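PDB 2Q7B: acetyltransferase, GNAT family from Streptococcus agalactiae 2603V/R, which probably transfers an acetyl group from acetyl-coenzyme A to an amino group of its substrate. Local coordinates for residues Y30-A33 against Q34-D37. Residues are numbered along the deposited sequence; the frame is centred on the assembly and turned at random.
Sequences YHLA and QLVD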
loop_
_atom_site.group_PDB
_atom_site.type_symbol
_atom_site.label_atom_id
_atom_site.label_comp_id
_atom_site.label_asym_id
_atom_site.label_seq_id
_atom_site.Cartn_x
_atom_site.Cartn_y
_atom_site.Cartn_z
ATOM N N TYR A 30 -2.235 -11.013 0.631
ATOM C CA TYR A 30 -1.495 -11.058 1.890
ATOM C C TYR A 30 -0.047 -10.654 1.627
ATOM O O TYR A 30 0.501 -9.789 2.321
ATOM C CB TYR A 30 -1.632 -12.436 2.560
ATOM C CG TYR A 30 -3.086 -12.786 2.799
ATOM C CD1 TYR A 30 -3.756 -12.342 3.939
ATOM C CD2 TYR A 30 -3.810 -13.511 1.856
ATOM C CE1 TYR A 30 -5.102 -12.631 4.146
ATOM C CE2 TYR A 30 -5.162 -13.806 2.051
ATOM C CZ TYR A 30 -5.798 -13.362 3.197
ATOM O OH TYR A 30 -7.131 -13.664 3.390
ATOM N N HIS A 31 0.562 -11.225 0.591
ATOM C CA HIS A 31 1.928 -10.844 0.251
ATOM C C HIS A 31 2.021 -9.405 -0.243
ATOM O O HIS A 31 3.015 -8.711 0.015
ATOM C CB HIS A 31 2.527 -11.750 -0.840
ATOM C CG HIS A 31 2.792 -13.144 -0.390
ATOM N ND1 HIS A 31 2.934 -14.196 -1.275
ATOM C CD2 HIS A 31 2.906 -13.670 0.852
ATOM C CE1 HIS A 31 3.159 -15.302 -0.590
ATOM N NE2 HIS A 31 3.138 -15.012 0.700
ATOM N N LEU A 32 1.000 -8.961 -0.967
ATOM C CA LEU A 32 0.997 -7.616 -1.507
ATOM C C LEU A 32 0.989 -6.604 -0.370
ATOM O O LEU A 32 1.703 -5.621 -0.430
ATOM C CB LEU A 32 -0.175 -7.401 -2.470
ATOM C CG LEU A 32 -0.282 -6.001 -3.117
ATOM C CD1 LEU A 32 1.031 -5.597 -3.814
ATOM C CD2 LEU A 32 -1.434 -5.915 -4.073
ATOM N N ALA A 33 0.196 -6.870 0.665
ATOM C CA ALA A 33 0.140 -6.001 1.846
ATOM C C ALA A 33 1.499 -5.936 2.515
ATOM O O ALA A 33 1.977 -4.862 2.847
ATOM C CB ALA A 33 -0.898 -6.485 2.821
ATOM N N GLN A 34 2.121 -7.096 2.685
ATOM C CA GLN A 34 3.443 -7.203 3.273
ATOM C C GLN A 34 4.501 -6.512 2.421
ATOM O O GLN A 34 5.454 -5.927 2.962
ATOM C CB GLN A 34 3.830 -8.664 3.443
ATOM C CG GLN A 34 3.017 -9.443 4.444
ATOM C CD GLN A 34 3.129 -10.939 4.239
ATOM O OE1 GLN A 34 3.894 -11.409 3.412
ATOM N NE2 GLN A 34 2.354 -11.690 4.984
ATOM N N LEU A 35 4.357 -6.601 1.101
ATOM C CA LEU A 35 5.286 -5.928 0.179
ATOM C C LEU A 35 5.196 -4.417 0.335
ATOM O O LEU A 35 6.208 -3.735 0.389
ATOM C CB LEU A 35 4.991 -6.299 -1.261
ATOM C CG LEU A 35 5.839 -5.654 -2.361
ATOM C CD1 LEU A 35 7.336 -5.910 -2.151
ATOM C CD2 LEU A 35 5.381 -6.223 -3.673
ATOM N N VAL A 36 3.968 -3.904 0.384
ATOM C CA VAL A 36 3.729 -2.475 0.598
ATOM C C VAL A 36 4.354 -2.005 1.906
ATOM O O VAL A 36 4.983 -0.945 1.944
ATOM C CB VAL A 36 2.212 -2.141 0.533
ATOM C CG1 VAL A 36 1.909 -0.692 0.953
ATOM C CG2 VAL A 36 1.680 -2.424 -0.878
ATOM N N ASP A 37 4.227 -2.806 2.976
ATOM C CA ASP A 37 4.834 -2.465 4.271
ATOM C C ASP A 37 6.356 -2.434 4.171
ATOM O O ASP A 37 6.992 -1.582 4.759
ATOM C CB ASP A 37 4.410 -3.433 5.393
ATOM C CG ASP A 37 2.935 -3.301 5.787
ATOM O OD1 ASP A 37 2.330 -2.202 5.641
ATOM O OD2 ASP A 37 2.390 -4.303 6.309
#
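His31 and Gln34, one turn apart on helix 29-46, meet obliquely: OE1 of Gln34 lies at the edge of the imidazole, near its plane, 3.6 Å from CD2 of His31, and ring and amide planes stand 47° apart. Gln34 reaches back along the helix because its CG sits anti to the carbonyl carbon (chi1 -67°) and the chain runs extended beyond it; on the way CG passes 3.3 Å from O of Tyr30. That same carbonyl accepts the backbone N-H of Gln34, one of four consecutive i to i+4 bonds here. The shortest runs from N of Leu35 to O of His31 at 2.7 Å, though bent (N-H...O 148°); N of Val36 to O of Leu32 is straighter, 3.0 Å. Asp37 N likewise bonds to O of Ala33.

Apolar contact is looser. CD1 of Leu32 lies 4.4 Å from CD2 of Leu35 and equally far from CG2 of Val36, while Val36 CG2, beside its own backbone N, comes 3.2 Å from O of Leu32. Leu35 continues onto Phe73 and Ser85 of the central sheet, whereas Leu32 and Ala33 meet Phe60 of the second subunit.

The polar ends of Gln34 and Asp37 find their partners beyond the helix. Gln34 OE1 accepts N-H of Val82 on strand 81-90, and both carboxylate oxygens of Asp37 take backbone N-H groups of the second subunit, OD1 from Met53 and OD2 from Ala54. The chemistry thus implies a regular helix whose Gln34 side chain is tied through OE1 to its own sheet, while the Asp37 carboxylate, gripped through both oxygens, should be restrained in rotation where the two subunits meet.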